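Local coordinates for periplasmic solute binding protein (Candidatus Liberibacter asiaticus str. psy62, PDB 6IXI) that probably captures divalent metal ions such as zinc and manganese in the periplasm and hands them to an uptake transporter, at residues E102-A107 / L175-E180; W167-E172 / K185-W190. One frame throughout, in Å; residues are numbered along the deposited sequence.

From the N terminus, the first segment met is 102-107, in the loop between strand 80-83 and helix 111-128; contact 1 closes a long, mostly helical excursion by bringing it against the start of helix 176-182. Contact 2 closes a much shorter loop, the beta-alpha-beta crossover from strand 167-170 to strand 185-188. The two contacts cross, because segment 175-180 of contact 1 lies on the crossover helix between the strands of contact 2. His106 from contact 1 and Glu172 from contact 2 converge on one cadmium ion, so that two contacts of very different span deliver ligands to a single metal.

Contact 1: residues E102-A107 / L175-E180. With CD (cadmium ion), chain C; CD (cadmium ion), chain B.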
loop_
_atom_site.group_PDB
_atom_site.type_symbol
_atom_site.label_atom_id
_atom_site.label_comp_id
_atom_site.label_asym_id
_atom_site.label_seq_id
_atom_site.Cartn_x
_atom_site.Cartn_y
_atom_site.Cartn_z
ATOM N N GLU A 102 4.941 16.292 5.255
ATOM C CA GLU A 102 4.814 15.471 4.060
ATOM C C GLU A 102 3.824 14.329 4.313
ATOM O O GLU A 102 3.761 13.768 5.410
ATOM C CB GLU A 102 6.185 14.916 3.674
ATOM C CG GLU A 102 6.828 15.600 2.473
ATOM C CD GLU A 102 7.584 14.619 1.586
ATOM O OE1 GLU A 102 8.002 15.008 0.473
ATOM O OE2 GLU A 102 7.743 13.444 2.003
ATOM N N PRO A 103 3.006 13.942 3.313
ATOM C CA PRO A 103 2.016 12.880 3.512
ATOM C C PRO A 103 2.705 11.520 3.627
ATOM O O PRO A 103 3.715 11.252 2.971
ATOM C CB PRO A 103 1.104 13.003 2.275
ATOM C CG PRO A 103 1.993 13.619 1.207
ATOM C CD PRO A 103 2.991 14.492 1.943
ATOM N N ASN A 104 2.184 10.682 4.522
ATOM C CA ASN A 104 2.496 9.256 4.524
ATOM C C ASN A 104 1.846 8.647 3.277
ATOM O O ASN A 104 0.665 8.864 3.023
ATOM C CB ASN A 104 2.012 8.627 5.833
ATOM C CG ASN A 104 2.422 7.185 6.019
ATOM O OD1 ASN A 104 2.173 6.338 5.150
ATOM N ND2 ASN A 104 3.030 6.888 7.161
ATOM N N PRO A 105 2.575 7.900 2.417
ATOM C CA PRO A 105 1.975 7.399 1.180
ATOM C C PRO A 105 1.122 6.127 1.248
ATOM O O PRO A 105 0.469 5.790 0.262
ATOM C CB PRO A 105 3.207 7.129 0.314
ATOM C CG PRO A 105 4.268 6.721 1.317
ATOM C CD PRO A 105 3.963 7.468 2.594
ATOM N N HIS A 106 1.115 5.425 2.393
ATOM C CA HIS A 106 0.692 4.025 2.445
ATOM C C HIS A 106 -0.836 3.892 2.526
ATOM O O HIS A 106 -1.351 3.116 3.339
ATOM C CB HIS A 106 1.458 3.313 3.595
ATOM C CG HIS A 106 2.952 3.386 3.466
ATOM N ND1 HIS A 106 3.708 4.330 4.160
ATOM C CD2 HIS A 106 3.837 2.660 2.731
ATOM C CE1 HIS A 106 4.994 4.159 3.878
ATOM N NE2 HIS A 106 5.102 3.161 2.982
ATOM N N ALA A 107 -1.578 4.619 1.673
ATOM C CA ALA A 107 -3.027 4.723 1.837
ATOM C C ALA A 107 -3.731 3.405 1.506
ATOM O O ALA A 107 -4.862 3.199 1.936
ATOM C CB ALA A 107 -3.587 5.841 0.978
ATOM N N LEU A 175 1.324 1.415 8.334
ATOM C CA LEU A 175 0.003 0.926 8.738
ATOM C C LEU A 175 -0.861 2.068 9.282
ATOM O O LEU A 175 -1.961 1.841 9.803
ATOM C CB LEU A 175 0.152 -0.208 9.768
ATOM C CG LEU A 175 0.665 -1.557 9.251
ATOM C CD1 LEU A 175 0.429 -2.651 10.298
ATOM C CD2 LEU A 175 -0.015 -1.923 7.939
ATOM N N VAL A 176 -0.408 3.315 9.098
ATOM C CA VAL A 176 -1.123 4.444 9.674
ATOM C C VAL A 176 -2.550 4.542 9.107
ATOM O O VAL A 176 -3.476 4.907 9.833
ATOM C CB VAL A 176 -0.319 5.766 9.580
ATOM C CG1 VAL A 176 0.994 5.670 10.350
ATOM C CG2 VAL A 176 -0.053 6.210 8.140
ATOM N N TYR A 177 -2.746 4.192 7.823
ATOM C CA TYR A 177 -4.090 4.235 7.260
ATOM C C TYR A 177 -4.925 3.033 7.698
ATOM O O TYR A 177 -6.136 3.175 7.911
ATOM C CB TYR A 177 -4.097 4.420 5.743
ATOM C CG TYR A 177 -3.505 5.726 5.279
ATOM C CD1 TYR A 177 -2.134 5.843 5.064
ATOM C CD2 TYR A 177 -4.311 6.827 5.006
ATOM C CE1 TYR A 177 -1.574 7.029 4.606
ATOM C CE2 TYR A 177 -3.760 8.020 4.543
ATOM C CZ TYR A 177 -2.391 8.120 4.343
ATOM O OH TYR A 177 -1.838 9.292 3.919
ATOM N N LEU A 178 -4.287 1.880 7.884
ATOM C CA LEU A 178 -5.003 0.747 8.468
ATOM C C LEU A 178 -5.500 1.079 9.881
ATOM O O LEU A 178 -6.641 0.767 10.224
ATOM C CB LEU A 178 -4.123 -0.503 8.454
ATOM C CG LEU A 178 -4.869 -1.808 8.765
ATOM C CD1 LEU A 178 -5.853 -2.151 7.649
ATOM C CD2 LEU A 178 -3.889 -2.955 8.989
ATOM N N ALA A 179 -4.614 1.679 10.699
ATOM C CA ALA A 179 -4.908 2.109 12.061
ATOM C C ALA A 179 -6.124 3.036 12.088
ATOM O O ALA A 179 -7.044 2.836 12.872
ATOM C CB ALA A 179 -3.706 2.809 12.666
ATOM N N GLU A 180 -6.105 4.057 11.233
ATOM C CA GLU A 180 -7.215 4.983 11.091
ATOM C C GLU A 180 -8.492 4.234 10.677
ATOM O O GLU A 180 -9.576 4.524 11.179
ATOM C CB GLU A 180 -6.791 6.104 10.140
ATOM C CG GLU A 180 -7.713 7.317 10.145
ATOM C CD GLU A 180 -8.922 7.235 9.221
ATOM O OE1 GLU A 180 -8.900 6.414 8.279
ATOM O OE2 GLU A 180 -9.898 7.983 9.447
HETATM CD CD CD C . 9.892 13.532 0.620
HETATM CD CD CD B . 6.814 2.021 2.318
HETATM O O HOH W 1 -1.198 2.540 6.033
HETATM O O HOH W 2 10.253 15.566 -0.478
#
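Ala107 and Tyr177 mark the closest backbone approach, their CA atoms 5.5 Å apart, where the irregular segment 102-107 meets the first turn of helix 176-182. The loop is shaped by an inverse gamma turn centred on His106 and an Asx turn at Asn104. Tyr177 carries most of the contact: its ring lies beneath Ala107, whose CA sits over one face, 3.7 Å from the ring centroid. At the edge of the same ring, Tyr177 OH donates to Asn104 O at 2.7 Å, and Ile91 N is a further partner of that hydroxyl. A water accepts from Tyr177 N and donates to His106 O, tying the helix start to the loop a second time. With CG anti to the backbone N (chi1 -173°), the Asn104 amide offers a face to Val176 CG2, 3.3 Å from its ND2, which also bonds to Gly173 O. Asn104 OD1 accepts twice, from His106 N at 3.1 Å in the carbonyl plane and from His106 ND1 at 2.7 Å, with the latter donor tilted from that plane. With ND1 thus engaged, His106 NE2 coordinates the cadmium ion at 2.2 Å, in the site completed by His39, Glu172 and Asp247. Asn104 is therefore a second-shell residue: it fixes the rotation of the imidazole and would be expected to polarise it, while its own backbone carbonyl is tethered to the helix by Tyr177.

Contact 2: residues W167-E172 / K185-W190; sequences WFVTSE and KSLYLW. With CD (cadmium ion), chain B; ACT (acetate ion), chain T.
A right-handed beta-alpha-beta crossover supplies the frame of this contact: strands 167-170 and 185-188 run parallel in adjacent positions, joined through helix 176-182. Phe168 is bonded through both its backbone groups, N donating to Lys185 O at 2.8 Å and O accepting from Leu187 N, and Thr170 N continues the pattern to Leu187 O. Beyond the strands both segments turn a corner, at Ser171 and at Leu189, and Ser171 O accepts from Leu189 N at 2.8 Å and from Trp190 N at 3.0 Å. On one face of the sheet, Lys185 CB sits over the six-membered ring of Trp167, 3.8 Å from its centroid, while Val169 CG2 packs alongside Leu187 CB at 3.6 Å. With CG set between the backbone N and the carbonyl carbon (chi1 56°), the Trp190 indole folds against segment 167-172, placing Ser171 O and Glu172 CA over one face; its NE1 bonds to Asn193 OD1. The Glu172 side chain extends past this ring to grip cadmium with both oxygens, OE1 at 2.4 Å and OE2 at 2.2 Å, and OE2 also accepts from Asn193 N. Thr170 OG1 donates to Glu172 O at 2.6 Å, securing the backbone behind that ligand. Around the pair, Leu187 and Leu189 pack against helix 200-213, Val169 and Leu189 touch Ile218 of strand 217-221, and Phe168 lies against the crossover helix 176-182.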
loop_
_atom_site.group_PDB
_atom_site.type_symbol
_atom_site.label_atom_id
_atom_site.label_comp_id
_atom_site.label_asym_id
_atom_site.label_seq_id
_atom_site.Cartn_x
_atom_site.Cartn_y
_atom_site.Cartn_z
ATOM N N TRP A 167 -2.941 -1.431 19.198
ATOM C CA TRP A 167 -1.702 -0.850 18.701
ATOM C C TRP A 167 -1.216 -1.703 17.537
ATOM O O TRP A 167 -1.144 -2.917 17.682
ATOM C CB TRP A 167 -0.636 -0.863 19.805
ATOM C CG TRP A 167 -0.881 0.104 20.921
ATOM C CD1 TRP A 167 -1.541 -0.131 22.093
ATOM C CD2 TRP A 167 -0.459 1.476 20.962
ATOM N NE1 TRP A 167 -1.557 1.006 22.857
ATOM C CE2 TRP A 167 -0.902 2.006 22.189
ATOM C CE3 TRP A 167 0.252 2.302 20.085
ATOM C CZ2 TRP A 167 -0.655 3.325 22.554
ATOM C CZ3 TRP A 167 0.501 3.608 20.447
ATOM C CH2 TRP A 167 0.053 4.108 21.669
ATOM N N PHE A 168 -0.912 -1.052 16.404
ATOM C CA PHE A 168 -0.125 -1.643 15.331
ATOM C C PHE A 168 1.280 -1.056 15.396
ATOM O O PHE A 168 1.455 0.136 15.137
ATOM C CB PHE A 168 -0.717 -1.332 13.946
ATOM C CG PHE A 168 -2.128 -1.812 13.695
ATOM C CD1 PHE A 168 -2.616 -2.966 14.309
ATOM C CD2 PHE A 168 -2.962 -1.121 12.819
ATOM C CE1 PHE A 168 -3.915 -3.402 14.063
ATOM C CE2 PHE A 168 -4.264 -1.548 12.583
ATOM C CZ PHE A 168 -4.736 -2.690 13.204
ATOM N N VAL A 169 2.263 -1.906 15.723
ATOM C CA VAL A 169 3.647 -1.476 15.841
ATOM C C VAL A 169 4.507 -2.133 14.766
ATOM O O VAL A 169 4.625 -3.355 14.702
ATOM C CB VAL A 169 4.221 -1.695 17.257
ATOM C CG1 VAL A 169 5.644 -1.153 17.349
ATOM C CG2 VAL A 169 3.344 -1.000 18.291
ATOM N N THR A 170 5.124 -1.286 13.930
ATOM C CA THR A 170 5.839 -1.748 12.756
ATOM C C THR A 170 7.179 -1.017 12.657
ATOM O O THR A 170 7.503 -0.160 13.481
ATOM C CB THR A 170 4.981 -1.602 11.490
ATOM O OG1 THR A 170 4.675 -0.221 11.310
ATOM C CG2 THR A 170 3.695 -2.401 11.545
ATOM N N SER A 171 7.957 -1.384 11.638
ATOM C CA SER A 171 9.242 -0.759 11.420
ATOM C C SER A 171 9.056 0.544 10.629
ATOM O O SER A 171 9.208 1.628 11.199
ATOM C CB SER A 171 10.204 -1.766 10.825
ATOM O OG SER A 171 10.265 -2.917 11.685
ATOM N N GLU A 172 8.674 0.450 9.345
ATOM C CA GLU A 172 8.213 1.623 8.608
ATOM C C GLU A 172 6.808 1.975 9.099
ATOM O O GLU A 172 6.104 1.099 9.611
ATOM C CB GLU A 172 8.141 1.306 7.112
ATOM C CG GLU A 172 8.036 2.533 6.207
ATOM C CD GLU A 172 7.669 2.240 4.760
ATOM O OE1 GLU A 172 7.086 1.152 4.500
ATOM O OE2 GLU A 172 7.936 3.105 3.893
ATOM N N LYS A 185 -4.151 2.636 17.292
ATOM C CA LYS A 185 -3.008 3.536 17.257
ATOM C C LYS A 185 -1.847 2.803 16.593
ATOM O O LYS A 185 -1.800 1.572 16.625
ATOM C CB LYS A 185 -2.675 4.023 18.666
ATOM C CG LYS A 185 -3.807 4.790 19.339
ATOM C CD LYS A 185 -3.333 5.964 20.185
ATOM C CE LYS A 185 -2.804 7.127 19.369
ATOM N NZ LYS A 185 -3.150 8.435 19.981
ATOM N N SER A 186 -0.918 3.564 15.990
ATOM C CA SER A 186 0.212 3.013 15.253
ATOM C C SER A 186 1.509 3.612 15.797
ATOM O O SER A 186 1.601 4.816 15.999
ATOM C CB SER A 186 0.074 3.253 13.746
ATOM O OG SER A 186 0.606 2.170 12.967
ATOM N N LEU A 187 2.498 2.751 16.053
ATOM C CA LEU A 187 3.833 3.143 16.472
ATOM C C LEU A 187 4.765 2.546 15.436
ATOM O O LEU A 187 4.474 1.449 14.948
ATOM C CB LEU A 187 4.116 2.437 17.793
ATOM C CG LEU A 187 4.254 3.298 19.036
ATOM C CD1 LEU A 187 4.765 2.402 20.154
ATOM C CD2 LEU A 187 5.231 4.437 18.791
ATOM N N TYR A 188 5.886 3.223 15.157
ATOM C CA TYR A 188 6.830 2.710 14.179
ATOM C C TYR A 188 8.196 3.345 14.391
ATOM O O TYR A 188 8.309 4.312 15.133
ATOM C CB TYR A 188 6.354 2.996 12.749
ATOM C CG TYR A 188 5.818 4.387 12.527
ATOM C CD1 TYR A 188 6.635 5.415 12.084
ATOM C CD2 TYR A 188 4.478 4.673 12.763
ATOM C CE1 TYR A 188 6.129 6.685 11.859
ATOM C CE2 TYR A 188 3.954 5.935 12.541
ATOM C CZ TYR A 188 4.784 6.940 12.087
ATOM O OH TYR A 188 4.257 8.174 11.866
ATOM N N LEU A 189 9.202 2.802 13.688
ATOM C CA LEU A 189 10.585 3.196 13.888
ATOM C C LEU A 189 10.993 4.326 12.935
ATOM O O LEU A 189 11.790 5.168 13.330
ATOM C CB LEU A 189 11.483 1.958 13.765
ATOM C CG LEU A 189 11.112 0.807 14.701
ATOM C CD1 LEU A 189 12.137 -0.311 14.643
ATOM C CD2 LEU A 189 10.934 1.305 16.127
ATOM N N TRP A 190 10.444 4.358 11.709
ATOM C CA TRP A 190 10.690 5.438 10.757
ATOM C C TRP A 190 9.504 5.591 9.800
ATOM O O TRP A 190 8.869 4.597 9.439
ATOM C CB TRP A 190 11.979 5.190 9.963
ATOM C CG TRP A 190 12.005 3.870 9.251
ATOM C CD1 TRP A 190 11.537 3.581 7.995
ATOM C CD2 TRP A 190 12.569 2.649 9.760
ATOM N NE1 TRP A 190 11.750 2.260 7.699
ATOM C CE2 TRP A 190 12.390 1.666 8.758
ATOM C CE3 TRP A 190 13.204 2.300 10.959
ATOM C CZ2 TRP A 190 12.820 0.351 8.932
ATOM C CZ3 TRP A 190 13.643 1.004 11.123
ATOM C CH2 TRP A 190 13.437 0.046 10.128
HETATM CD CD CD B . 6.814 2.021 2.318
HETATM C C ACT T . 5.297 7.241 16.102
HETATM O O ACT T . 6.035 8.241 15.997
HETATM O OXT ACT T . 5.700 6.070 15.953
HETATM C CH3 ACT T . 3.812 7.465 16.446
HETATM O O HOH W 3 2.492 2.006 10.829
#